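PDB 5W5P: tail fiber protein from Acinetobacter phage AM24, which probably serves as the trimeric tailspike of the phage, recognising and perhaps degrading the capsular polysaccharide of its Acinetobacter host. Local coordinates for residues 326-331 and 365-370; 384-389 and 413-418; 389-394 and 404-409; 409-414 and 428-433; 417-422 and 440-445. One frame throughout, in Å; residues are numbered along the deposited sequence.

Contact 1 of 5, residues 326-331 and 365-370; sequences GAVYAG and SGVTFI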
# COMPACT_ATOMS: atom_id res chain seq x y z
N GLY A 326 -13.87 -16.70 -1.35
CA GLY A 326 -13.65 -17.90 -2.14
C GLY A 326 -12.23 -17.96 -2.65
O GLY A 326 -11.29 -17.47 -2.02
N ALA A 327 -12.06 -18.59 -3.82
CA ALA A 327 -10.77 -18.56 -4.49
C ALA A 327 -10.40 -17.12 -4.83
O ALA A 327 -11.18 -16.39 -5.43
CB ALA A 327 -10.83 -19.41 -5.76
N VAL A 328 -9.18 -16.73 -4.45
CA VAL A 328 -8.69 -15.36 -4.63
C VAL A 328 -7.42 -15.41 -5.46
O VAL A 328 -6.45 -16.08 -5.08
CB VAL A 328 -8.43 -14.67 -3.28
CG1 VAL A 328 -7.84 -13.26 -3.50
CG2 VAL A 328 -9.70 -14.61 -2.44
N TYR A 329 -7.41 -14.69 -6.58
CA TYR A 329 -6.20 -14.46 -7.36
C TYR A 329 -5.77 -13.01 -7.15
O TYR A 329 -6.60 -12.10 -7.19
CB TYR A 329 -6.42 -14.71 -8.85
CG TYR A 329 -6.82 -16.12 -9.22
CD1 TYR A 329 -6.76 -17.15 -8.30
CD2 TYR A 329 -7.26 -16.42 -10.50
CE1 TYR A 329 -7.13 -18.44 -8.64
CE2 TYR A 329 -7.62 -17.71 -10.86
CZ TYR A 329 -7.56 -18.72 -9.91
OH TYR A 329 -7.93 -20.00 -10.25
N ALA A 330 -4.47 -12.81 -6.91
CA ALA A 330 -3.89 -11.49 -6.71
C ALA A 330 -4.58 -10.74 -5.56
O ALA A 330 -5.19 -9.68 -5.74
CB ALA A 330 -3.93 -10.67 -8.00
N GLY A 331 -4.48 -11.32 -4.37
CA GLY A 331 -5.00 -10.70 -3.16
C GLY A 331 -3.87 -10.10 -2.34
O GLY A 331 -2.76 -10.63 -2.30
N SER A 365 -4.64 -18.32 -5.38
CA SER A 365 -3.38 -18.28 -6.11
C SER A 365 -2.84 -16.86 -6.12
O SER A 365 -3.36 -16.01 -6.84
CB SER A 365 -3.56 -18.81 -7.53
OG SER A 365 -2.31 -19.02 -8.15
N GLY A 366 -1.79 -16.62 -5.34
CA GLY A 366 -1.18 -15.30 -5.28
C GLY A 366 -1.83 -14.38 -4.27
O GLY A 366 -2.59 -13.49 -4.64
N VAL A 367 -1.54 -14.60 -2.99
CA VAL A 367 -2.09 -13.81 -1.89
C VAL A 367 -0.96 -13.48 -0.93
O VAL A 367 -0.19 -14.37 -0.55
CB VAL A 367 -3.23 -14.54 -1.15
CG1 VAL A 367 -3.91 -13.62 -0.15
CG2 VAL A 367 -4.25 -15.10 -2.14
N THR A 368 -0.86 -12.21 -0.53
CA THR A 368 0.24 -11.76 0.31
C THR A 368 -0.29 -10.97 1.50
O THR A 368 -1.07 -10.03 1.32
CB THR A 368 1.23 -10.90 -0.48
OG1 THR A 368 1.55 -11.56 -1.71
CG2 THR A 368 2.50 -10.67 0.32
N PHE A 369 0.14 -11.35 2.70
CA PHE A 369 -0.20 -10.66 3.95
C PHE A 369 1.05 -9.98 4.49
O PHE A 369 2.02 -10.66 4.82
CB PHE A 369 -0.75 -11.64 4.98
CG PHE A 369 -2.04 -12.29 4.57
CD1 PHE A 369 -2.03 -13.41 3.76
CD2 PHE A 369 -3.25 -11.78 5.01
CE1 PHE A 369 -3.21 -14.02 3.38
CE2 PHE A 369 -4.44 -12.38 4.63
CZ PHE A 369 -4.42 -13.50 3.82
N ILE A 370 1.01 -8.66 4.60
CA ILE A 370 2.16 -7.87 5.04
C ILE A 370 1.72 -6.97 6.18
O ILE A 370 0.78 -6.18 6.03
CB ILE A 370 2.76 -7.04 3.90
CG1 ILE A 370 3.11 -7.94 2.71
CG2 ILE A 370 3.98 -6.27 4.39
CD1 ILE A 370 3.50 -7.18 1.48
O HOH W 1 -0.27 -11.31 -3.48

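Contact 2 of 5, residues 384-389 and 413-418; sequences VNYADV and TNAYRM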
# COMPACT_ATOMS: atom_id res chain seq x y z
N VAL A 384 -7.08 -24.53 19.60
CA VAL A 384 -6.29 -25.25 18.61
C VAL A 384 -6.96 -25.27 17.25
O VAL A 384 -6.30 -25.53 16.23
CB VAL A 384 -5.99 -26.70 19.08
CG1 VAL A 384 -5.40 -26.70 20.48
CG2 VAL A 384 -7.23 -27.58 19.01
N ASN A 385 -8.26 -24.99 17.19
CA ASN A 385 -8.99 -24.97 15.92
C ASN A 385 -9.06 -23.59 15.30
O ASN A 385 -9.73 -23.42 14.28
CB ASN A 385 -10.40 -25.53 16.11
CG ASN A 385 -10.41 -27.04 16.17
OD1 ASN A 385 -10.05 -27.72 15.21
ND2 ASN A 385 -10.81 -27.59 17.32
N TYR A 386 -8.38 -22.60 15.88
CA TYR A 386 -8.39 -21.24 15.37
C TYR A 386 -7.13 -20.95 14.56
O TYR A 386 -6.03 -21.37 14.93
CB TYR A 386 -8.51 -20.21 16.50
CG TYR A 386 -8.46 -18.79 16.00
CD1 TYR A 386 -9.63 -18.12 15.64
CD2 TYR A 386 -7.26 -18.12 15.84
CE1 TYR A 386 -9.60 -16.83 15.15
CE2 TYR A 386 -7.21 -16.83 15.35
CZ TYR A 386 -8.39 -16.19 15.01
OH TYR A 386 -8.34 -14.90 14.52
N ALA A 387 -7.30 -20.22 13.46
CA ALA A 387 -6.18 -19.63 12.73
C ALA A 387 -6.65 -18.29 12.17
O ALA A 387 -7.80 -18.17 11.75
CB ALA A 387 -5.69 -20.53 11.61
N ASP A 388 -5.76 -17.29 12.18
CA ASP A 388 -6.15 -15.97 11.69
C ASP A 388 -6.64 -16.03 10.25
O ASP A 388 -7.64 -15.39 9.90
CB ASP A 388 -4.98 -14.99 11.82
CG ASP A 388 -4.69 -14.61 13.27
OD1 ASP A 388 -5.63 -14.26 14.00
OD2 ASP A 388 -3.50 -14.65 13.67
N VAL A 389 -5.96 -16.80 9.40
CA VAL A 389 -6.31 -16.93 7.98
C VAL A 389 -6.47 -18.42 7.68
O VAL A 389 -5.49 -19.18 7.75
CB VAL A 389 -5.24 -16.31 7.07
CG1 VAL A 389 -5.66 -16.39 5.60
CG2 VAL A 389 -4.96 -14.86 7.48
N THR A 413 0.85 -11.71 15.47
CA THR A 413 -0.32 -12.36 16.05
C THR A 413 -0.00 -12.80 17.47
O THR A 413 1.16 -12.92 17.86
CB THR A 413 -0.78 -13.57 15.21
OG1 THR A 413 -2.08 -13.98 15.63
CG2 THR A 413 0.20 -14.74 15.36
N ASN A 414 -1.06 -13.01 18.25
CA ASN A 414 -0.96 -13.68 19.54
C ASN A 414 -2.02 -14.77 19.66
O ASN A 414 -2.34 -15.20 20.77
CB ASN A 414 -1.06 -12.68 20.70
CG ASN A 414 -2.41 -11.98 20.76
OD1 ASN A 414 -3.23 -12.08 19.85
ND2 ASN A 414 -2.64 -11.24 21.84
N ALA A 415 -2.56 -15.21 18.54
CA ALA A 415 -3.54 -16.27 18.50
C ALA A 415 -2.83 -17.62 18.46
O ALA A 415 -1.60 -17.70 18.39
CB ALA A 415 -4.48 -16.09 17.31
N TYR A 416 -3.61 -18.70 18.51
CA TYR A 416 -3.01 -20.02 18.43
C TYR A 416 -2.24 -20.19 17.13
O TYR A 416 -1.11 -20.70 17.12
CB TYR A 416 -4.07 -21.11 18.58
CG TYR A 416 -3.46 -22.46 18.82
CD1 TYR A 416 -2.95 -22.80 20.07
CD2 TYR A 416 -3.38 -23.40 17.81
CE1 TYR A 416 -2.37 -24.03 20.30
CE2 TYR A 416 -2.80 -24.64 18.02
CZ TYR A 416 -2.30 -24.95 19.27
OH TYR A 416 -1.73 -26.18 19.50
N ARG A 417 -2.83 -19.76 16.02
CA ARG A 417 -2.18 -19.87 14.72
C ARG A 417 -2.50 -18.65 13.88
O ARG A 417 -3.55 -18.02 14.02
CB ARG A 417 -2.62 -21.14 13.98
CG ARG A 417 -1.79 -22.37 14.31
CD ARG A 417 -2.08 -23.50 13.33
NE ARG A 417 -1.27 -24.68 13.61
CZ ARG A 417 -1.68 -25.70 14.35
NH1 ARG A 417 -2.89 -25.70 14.89
NH2 ARG A 417 -0.87 -26.73 14.55
N MSE A 418 -1.57 -18.32 12.99
CA MSE A 418 -1.79 -17.24 12.04
C MSE A 418 -2.42 -17.76 10.75
O MSE A 418 -3.15 -17.04 10.08
CB MSE A 418 -0.48 -16.51 11.75
CG MSE A 418 -0.69 -15.16 11.07
SE MSE A 418 0.97 -14.37 10.47
CE MSE A 418 1.76 -13.98 12.21
O HOH W 2 -5.41 -24.05 14.39

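Contact 3 of 5, residues 389-394 and 404-409; sequences VKFTAS and APPTFV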
# COMPACT_ATOMS: atom_id res chain seq x y z
N VAL A 389 -5.96 -16.80 9.40
CA VAL A 389 -6.31 -16.93 7.98
C VAL A 389 -6.47 -18.42 7.68
O VAL A 389 -5.49 -19.18 7.75
CB VAL A 389 -5.24 -16.31 7.07
CG1 VAL A 389 -5.66 -16.39 5.60
CG2 VAL A 389 -4.96 -14.86 7.48
N LYS A 390 -7.68 -18.85 7.35
CA LYS A 390 -8.00 -20.26 7.13
C LYS A 390 -8.17 -20.55 5.65
O LYS A 390 -8.93 -19.85 4.96
CB LYS A 390 -9.26 -20.67 7.89
CG LYS A 390 -8.98 -21.34 9.21
CD LYS A 390 -10.25 -21.85 9.86
CE LYS A 390 -9.95 -22.36 11.26
NZ LYS A 390 -11.19 -22.65 12.02
N PHE A 391 -7.50 -21.59 5.17
CA PHE A 391 -7.57 -22.01 3.78
C PHE A 391 -6.87 -23.36 3.65
O PHE A 391 -6.15 -23.80 4.55
CB PHE A 391 -6.94 -20.98 2.84
CG PHE A 391 -5.48 -20.74 3.09
CD1 PHE A 391 -5.06 -19.79 4.01
CD2 PHE A 391 -4.51 -21.45 2.39
CE1 PHE A 391 -3.71 -19.57 4.24
CE2 PHE A 391 -3.16 -21.23 2.61
CZ PHE A 391 -2.76 -20.29 3.53
N THR A 392 -7.08 -24.01 2.50
CA THR A 392 -6.37 -25.23 2.13
C THR A 392 -5.62 -24.97 0.83
O THR A 392 -6.23 -24.58 -0.17
CB THR A 392 -7.34 -26.41 1.98
OG1 THR A 392 -8.21 -26.46 3.12
CG2 THR A 392 -6.57 -27.71 1.87
N ALA A 393 -4.31 -25.17 0.86
CA ALA A 393 -3.47 -25.02 -0.32
C ALA A 393 -3.46 -26.32 -1.13
O ALA A 393 -3.76 -27.40 -0.62
CB ALA A 393 -2.04 -24.63 0.07
N SER A 394 -3.10 -26.20 -2.40
CA SER A 394 -3.03 -27.34 -3.31
C SER A 394 -1.58 -27.80 -3.37
O SER A 394 -0.78 -27.33 -4.18
CB SER A 394 -3.56 -26.96 -4.69
OG SER A 394 -3.29 -27.98 -5.64
N ALA A 404 -0.46 -20.74 -6.51
CA ALA A 404 0.57 -20.26 -5.59
C ALA A 404 -0.01 -20.06 -4.19
O ALA A 404 -0.93 -19.26 -4.02
CB ALA A 404 1.17 -18.95 -6.10
N PRO A 405 0.49 -20.77 -3.18
CA PRO A 405 -0.02 -20.59 -1.82
C PRO A 405 0.28 -19.20 -1.29
O PRO A 405 1.24 -18.55 -1.74
CB PRO A 405 0.73 -21.67 -1.01
CG PRO A 405 1.15 -22.68 -2.03
CD PRO A 405 1.44 -21.89 -3.27
N PRO A 406 -0.52 -18.71 -0.35
CA PRO A 406 -0.28 -17.37 0.20
C PRO A 406 0.99 -17.30 1.03
O PRO A 406 1.46 -18.30 1.59
CB PRO A 406 -1.52 -17.11 1.07
CG PRO A 406 -2.54 -18.08 0.59
CD PRO A 406 -1.77 -19.29 0.14
N THR A 407 1.55 -16.09 1.12
CA THR A 407 2.75 -15.85 1.91
C THR A 407 2.45 -14.79 2.97
O THR A 407 1.49 -14.02 2.85
CB THR A 407 3.93 -15.40 1.02
OG1 THR A 407 3.68 -14.10 0.48
CG2 THR A 407 4.15 -16.39 -0.12
N PHE A 408 3.27 -14.79 4.02
CA PHE A 408 3.09 -13.90 5.16
C PHE A 408 4.43 -13.24 5.47
O PHE A 408 5.43 -13.93 5.68
CB PHE A 408 2.57 -14.65 6.39
CG PHE A 408 1.15 -15.14 6.26
CD1 PHE A 408 0.86 -16.29 5.53
CD2 PHE A 408 0.12 -14.46 6.87
CE1 PHE A 408 -0.44 -16.74 5.42
CE2 PHE A 408 -1.19 -14.90 6.76
CZ PHE A 408 -1.47 -16.04 6.03
N VAL A 409 4.44 -11.90 5.52
CA VAL A 409 5.65 -11.13 5.76
C VAL A 409 5.35 -10.09 6.84
O VAL A 409 4.46 -9.26 6.67
CB VAL A 409 6.17 -10.45 4.49
CG1 VAL A 409 7.31 -9.48 4.82
CG2 VAL A 409 6.60 -11.49 3.45

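Contact 4 of 5, residues 409-414 and 428-433; sequences VGNWTN and FGNAFS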
# COMPACT_ATOMS: atom_id res chain seq x y z
N VAL A 409 4.44 -11.90 5.52
CA VAL A 409 5.65 -11.13 5.76
C VAL A 409 5.35 -10.09 6.84
O VAL A 409 4.46 -9.26 6.67
CB VAL A 409 6.17 -10.45 4.49
CG1 VAL A 409 7.31 -9.48 4.82
CG2 VAL A 409 6.60 -11.49 3.45
N GLY A 410 6.11 -10.14 7.94
CA GLY A 410 6.10 -9.06 8.91
C GLY A 410 4.82 -8.86 9.68
O GLY A 410 4.58 -7.75 10.17
N ASN A 411 3.98 -9.89 9.80
CA ASN A 411 2.74 -9.81 10.55
C ASN A 411 2.98 -10.10 12.03
O ASN A 411 4.02 -10.63 12.42
CB ASN A 411 1.69 -10.78 10.00
CG ASN A 411 1.45 -10.58 8.51
OD1 ASN A 411 0.68 -9.71 8.11
ND2 ASN A 411 2.11 -11.40 7.69
N TRP A 412 1.99 -9.77 12.85
CA TRP A 412 2.05 -9.96 14.30
C TRP A 412 0.74 -10.59 14.76
O TRP A 412 -0.34 -10.04 14.51
CB TRP A 412 2.27 -8.63 15.03
CG TRP A 412 2.56 -8.77 16.51
CD1 TRP A 412 3.77 -8.66 17.11
CD2 TRP A 412 1.61 -9.03 17.56
NE1 TRP A 412 3.65 -8.85 18.46
CE2 TRP A 412 2.33 -9.08 18.77
CE3 TRP A 412 0.23 -9.24 17.59
CZ2 TRP A 412 1.72 -9.32 20.00
CZ3 TRP A 412 -0.38 -9.49 18.81
CH2 TRP A 412 0.37 -9.53 20.00
N THR A 413 0.85 -11.71 15.47
CA THR A 413 -0.32 -12.36 16.05
C THR A 413 -0.00 -12.80 17.47
O THR A 413 1.16 -12.92 17.86
CB THR A 413 -0.78 -13.57 15.21
OG1 THR A 413 -2.08 -13.98 15.63
CG2 THR A 413 0.20 -14.74 15.36
N ASN A 414 -1.06 -13.01 18.25
CA ASN A 414 -0.96 -13.68 19.54
C ASN A 414 -2.02 -14.77 19.66
O ASN A 414 -2.34 -15.20 20.77
CB ASN A 414 -1.06 -12.68 20.70
CG ASN A 414 -2.41 -11.98 20.76
OD1 ASN A 414 -3.23 -12.08 19.85
ND2 ASN A 414 -2.64 -11.24 21.84
N PHE A 428 8.30 -15.01 6.46
CA PHE A 428 9.41 -14.51 7.27
C PHE A 428 8.98 -13.21 7.94
O PHE A 428 8.04 -12.54 7.51
CB PHE A 428 10.68 -14.30 6.44
CG PHE A 428 10.50 -13.35 5.28
CD1 PHE A 428 10.65 -11.98 5.45
CD2 PHE A 428 10.18 -13.84 4.02
CE1 PHE A 428 10.48 -11.11 4.38
CE2 PHE A 428 10.02 -12.98 2.95
CZ PHE A 428 10.17 -11.61 3.13
N GLY A 429 9.70 -12.86 9.01
CA GLY A 429 9.45 -11.63 9.73
C GLY A 429 8.19 -11.60 10.57
O GLY A 429 7.85 -10.54 11.11
N ASN A 430 7.49 -12.72 10.70
CA ASN A 430 6.24 -12.76 11.45
C ASN A 430 6.50 -12.96 12.93
O ASN A 430 7.49 -13.58 13.34
CB ASN A 430 5.34 -13.88 10.92
CG ASN A 430 4.96 -13.68 9.46
OD1 ASN A 430 4.19 -12.77 9.12
ND2 ASN A 430 5.51 -14.52 8.60
N ALA A 431 5.58 -12.46 13.75
CA ALA A 431 5.66 -12.56 15.20
C ALA A 431 4.53 -13.44 15.72
O ALA A 431 3.37 -13.22 15.37
CB ALA A 431 5.61 -11.19 15.85
N PHE A 432 4.87 -14.41 16.55
CA PHE A 432 3.91 -15.36 17.12
C PHE A 432 3.94 -15.25 18.64
O PHE A 432 4.40 -16.15 19.33
CB PHE A 432 4.22 -16.79 16.66
CG PHE A 432 4.42 -16.91 15.18
CD1 PHE A 432 3.34 -17.11 14.34
CD2 PHE A 432 5.69 -16.82 14.63
CE1 PHE A 432 3.52 -17.21 12.98
CE2 PHE A 432 5.88 -16.92 13.27
CZ PHE A 432 4.80 -17.12 12.44
N SER A 433 3.44 -14.13 19.14
CA SER A 433 3.47 -13.89 20.58
C SER A 433 2.60 -14.91 21.30
O SER A 433 1.47 -15.19 20.89
CB SER A 433 2.99 -12.46 20.86
OG SER A 433 2.55 -12.30 22.19
O HOH W 3 0.08 -10.96 23.76

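Contact 5 of 5, residues 417-422 and 440-445; sequences RMWSEG and HQAPKL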
# COMPACT_ATOMS: atom_id res chain seq x y z
N ARG A 417 -2.83 -19.76 16.02
CA ARG A 417 -2.18 -19.87 14.72
C ARG A 417 -2.50 -18.65 13.88
O ARG A 417 -3.55 -18.02 14.02
CB ARG A 417 -2.62 -21.14 13.98
CG ARG A 417 -1.79 -22.37 14.31
CD ARG A 417 -2.08 -23.50 13.33
NE ARG A 417 -1.27 -24.68 13.61
CZ ARG A 417 -1.68 -25.70 14.35
NH1 ARG A 417 -2.89 -25.70 14.89
NH2 ARG A 417 -0.87 -26.73 14.55
N MSE A 418 -1.57 -18.32 12.99
CA MSE A 418 -1.79 -17.24 12.04
C MSE A 418 -2.42 -17.76 10.75
O MSE A 418 -3.15 -17.04 10.08
CB MSE A 418 -0.48 -16.51 11.75
CG MSE A 418 -0.69 -15.16 11.07
SE MSE A 418 0.97 -14.37 10.47
CE MSE A 418 1.76 -13.98 12.21
N TRP A 419 -2.13 -19.02 10.42
CA TRP A 419 -2.68 -19.64 9.22
C TRP A 419 -2.85 -21.13 9.45
O TRP A 419 -2.31 -21.70 10.40
CB TRP A 419 -1.79 -19.37 7.99
CG TRP A 419 -0.39 -19.90 8.11
CD1 TRP A 419 0.01 -21.19 7.92
CD2 TRP A 419 0.79 -19.16 8.43
NE1 TRP A 419 1.36 -21.30 8.10
CE2 TRP A 419 1.87 -20.07 8.42
CE3 TRP A 419 1.04 -17.82 8.73
CZ2 TRP A 419 3.18 -19.67 8.69
CZ3 TRP A 419 2.34 -17.43 9.00
CH2 TRP A 419 3.39 -18.36 8.98
N SER A 420 -3.63 -21.76 8.57
CA SER A 420 -3.83 -23.21 8.64
C SER A 420 -2.49 -23.93 8.52
O SER A 420 -1.70 -23.65 7.61
CB SER A 420 -4.78 -23.67 7.54
OG SER A 420 -6.06 -23.09 7.67
N GLU A 421 -2.24 -24.85 9.44
CA GLU A 421 -0.95 -25.53 9.50
C GLU A 421 -0.64 -26.23 8.18
O GLU A 421 -1.52 -26.84 7.56
CB GLU A 421 -0.92 -26.54 10.65
CG GLU A 421 -1.98 -27.63 10.56
CD GLU A 421 -3.14 -27.43 11.52
OE1 GLU A 421 -3.26 -28.23 12.48
OE2 GLU A 421 -3.92 -26.47 11.33
N GLY A 422 0.62 -26.11 7.74
CA GLY A 422 1.11 -26.79 6.57
C GLY A 422 0.66 -26.24 5.23
O GLY A 422 1.03 -26.80 4.20
N HIS A 440 3.03 -23.97 12.96
CA HIS A 440 2.42 -23.74 11.66
C HIS A 440 2.87 -24.75 10.60
O HIS A 440 2.29 -24.75 9.51
CB HIS A 440 2.73 -22.32 11.19
CG HIS A 440 2.17 -21.26 12.08
ND1 HIS A 440 2.65 -21.03 13.35
CD2 HIS A 440 1.15 -20.39 11.90
CE1 HIS A 440 1.95 -20.05 13.91
NE2 HIS A 440 1.04 -19.64 13.05
N GLN A 441 3.85 -25.59 10.92
CA GLN A 441 4.41 -26.57 9.98
C GLN A 441 4.88 -25.90 8.69
O GLN A 441 4.66 -26.41 7.59
CB GLN A 441 3.41 -27.69 9.67
CG GLN A 441 2.62 -28.19 10.86
CD GLN A 441 3.51 -28.76 11.93
OE1 GLN A 441 4.51 -29.41 11.64
NE2 GLN A 441 3.13 -28.54 13.19
N ALA A 442 5.53 -24.75 8.82
CA ALA A 442 5.95 -24.03 7.63
C ALA A 442 7.47 -23.96 7.55
O ALA A 442 8.15 -23.98 8.57
CB ALA A 442 5.38 -22.60 7.62
N PRO A 443 8.03 -23.90 6.34
CA PRO A 443 9.48 -23.74 6.22
C PRO A 443 9.96 -22.46 6.88
O PRO A 443 9.25 -21.46 6.94
CB PRO A 443 9.72 -23.72 4.70
CG PRO A 443 8.52 -24.40 4.12
CD PRO A 443 7.37 -24.05 5.03
N LYS A 444 11.19 -22.51 7.39
CA LYS A 444 11.86 -21.35 7.96
C LYS A 444 12.93 -20.88 6.98
O LYS A 444 13.79 -21.68 6.58
CB LYS A 444 12.48 -21.68 9.32
CG LYS A 444 13.31 -20.55 9.92
CD LYS A 444 14.14 -21.02 11.12
CE LYS A 444 13.38 -20.85 12.42
NZ LYS A 444 13.18 -19.40 12.76
N LEU A 445 12.87 -19.61 6.58
CA LEU A 445 13.85 -19.07 5.65
C LEU A 445 15.26 -19.19 6.23
O LEU A 445 15.46 -19.04 7.44
CB LEU A 445 13.53 -17.60 5.34
CG LEU A 445 14.05 -17.03 4.02
CD1 LEU A 445 13.52 -17.82 2.84
CD2 LEU A 445 13.70 -15.55 3.88
O HOH W 4 2.59 -23.73 6.56

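Contact 1 of 5, residues 326-331 and 365-370
Y329 and S365 are paired as a parallel bridge, and the tyrosine can be followed outward along the serine. Its CB starts 3.9 Å from the carbonyl O of S365. CG stands beside the backbone N (chi1 -61°), which swings the ring across to the serine: CD1 comes within 3.7 Å of S365 CB, meeting it obliquely, and CE1 lies almost as near that carbon. The same ring stacks on W412 of the second subunit. S365 OG is engaged with V402 O and A404 N.

Under these side chains the backbones are stitched together. S365 N reaches V328 O at 2.9 Å in a nearly straight bond (170°), while G331 N donates to G366 O. T368 N then donates to G331 O at 3.0 Å, and water 1 links that carbonyl to T368 OG1. V328 CG1 also packs on V367 CG2, at 4.3 Å.

The chain bends at Y329 and A330, where strand 321-328 gives way to strand 331-339. This is a corner of the parallel beta-helix: strand 331-339, which begins here, runs between strand 306-310, touched by V328 and A330, and strand 365-375.

Contact 2 of 5, residues 384-389 and 413-418
A very short hydrogen bond, 2.5 Å from T413 OG1 to D388 OD2, ties these two loops together. The hydroxyl donates to the syn lone pair of the carboxylate and itself accepts from A415 N, closing an ST turn. The other oxygen, D388 OD1, receives Y386 OH at 2.8 Å on its anti side, so two hydroxyls fix how the buried carboxylate is turned. Y386 gets there because CG is anti to the backbone N (chi1 177°), which also brings CE2 against A415 CB at 3.4 Å.

Two backbone bonds continue the seam: D388 N to R417 O, 3.0 Å, and V389 N to M418 O, 2.9 Å. Farther out, V384 CA lies over a face of the Y416 ring, 3.8 Å from its centroid. Water 2 joins V384 O, Y386 O and R417 NH1, while R417 NH2 holds R439 O.

Residues 384-389 lead from strand 365-375 into strand 389-390, and residues 413-418 leave strand 412-413. The selenomethionine M418 packs on F374 of strand 365-375, F408 of strand 407-409 and F432 of strand 431-432.

Contact 3 of 5, residues 389-394 and 404-409
A393 and P405 bring the two backbones to 5.8 Å between CA atoms, and from there the chains, running 148° apart, join through side chains with no hydrogen bond between them. F391 does most of the work. Its CG takes the crowded position between backbone N and carbonyl carbon (chi1 62°), and the ring drops toward P406 coming from the opposite direction. P406 CG lies over a face of that ring, 4.0 Å from the centroid, a CH-pi contact displaced toward the rim; P406 CD presses closer, 3.4 Å from F391 CE2. Next to it the rims of two phenyl rings meet, F391 CE1 and F408 CE1 being 4.5 Å apart.

This is the hydrophobic interior of a parallel beta-helix, where strand 389-390, the last of one parallel sheet, faces strand 407-409 on another side of the coil. F408 belongs to an aromatic stack there, its ring packed on F369 and on W419. V389 meets it from across the core: CG2 is 3.8 Å from F408 CE2, and CB lies in the ring plane at the edge, 3.9 Å from CZ.

Toward the outer end the packing thins to a pair of methyl and methylene groups, A393 CB and P405 CB at 4.2 Å. Q423 and V424 border the F391 ring, and F391 N donates to S420 OG, while just beyond P405 the chain at A404 packs on G429 of the second subunit.

Contact 4 of 5, residues 409-414 and 428-433
N411 and N430 lie side by side with their amide planes nearly coplanar, 5° apart, and carry the polar part of the contact. N430 OD1 is gripped twice: N411 ND2 donates to it at 2.9 Å, in the plane of both amides, and N411 N at 3.0 Å from a tilted position. N411 OD1 takes N372 ND2, and N430 ND2 is held by F408 O and Q427 OE1.

Backbone bonds run on both sides of the asparagines. G410 N donates to F428 O at 3.1 Å, A431 N to N411 O at 2.7 Å, T413 N to A431 O and S433 N to T413 O. G410 and G429 both turn the chain with positive phi.

The apolar contacts follow the same register. V409 CG2 sits over the F428 ring, 3.9 Å from its centroid; F428 CG, lying between its own backbone N and carbonyl carbon (chi1 58°), turns a ring face to the valine. W412 CD1 meets A431 CB at 3.4 Å, and its CZ2 meets S433 CB at 3.5 Å. A431 also packs on S365 of the third subunit.

N411 thus bonds to N372 on one side and N430 on the other, a run of asparagines on successive coils like the asparagine stacks of parallel beta-helices.

Contact 5 of 5, residues 417-422 and 440-445
H440 is wedged among R417, M418 and W419. Its NE2 accepts M418 N at 2.9 Å in a nearly straight bond (174°), while ND1 is taken up by A437 O, so both ring nitrogens are fixed. One edge of the imidazole points at the face of W419 in an edge-to-face pair, the centroids of the imidazole and of the six-membered ring of W419 4.5 Å apart and the planes at 55°; CD2 stands over the centre of the indole. R417 CG lies over one face of the imidazole, toward its rim, 4.3 Å from the centroid. H440 O serves two donors, G422 N at 2.8 Å and water 4, which in turn accepts from W419 NE1.

These are two irregular loops near the end of the parallel beta-helix, one between strands 412-413 and 427-428, the other leading from strand 431-432 to strand 451-461 of the C-terminal antiparallel region. F432 of strand 431-432 meets the H440 ring.

W419 has CG between its backbone N and carbonyl carbon (chi1 61°), which lays the indole against H440 CB and puts CZ2 against A442 CB at 3.8 Å. Q441 folds back over E421 and G422: its CB is 3.7 Å from G422 N and its CG 3.9 Å from E421 CB. Q441 also packs on Q619 of the second subunit.

The five contacts follow the last coils of the parallel beta-helix before its C-terminal region. Contact 1 comes first along the chain; contact 3 lies within the span of contact 2, and contacts 4 and 5 alternate their segments. Strand 365-375 of contact 1 pairs with 407-409 and 412-413, so contacts 1, 3 and 4 are joined by backbone bonds such as V367 O to T407 N. Contacts 1 and 3 have centres about 8 Å apart, contacts 1 and 2 about 18 Å. F369, F408 and W419 carry an aromatic stack from contact 1 through 3 to 5, and M418, shared by contacts 2 and 5, packs on residues of contact 4. Contacts 1, 3, 4 and 5 also touch neighbouring subunits, so this end of the coil packs against the other chains of the trimer.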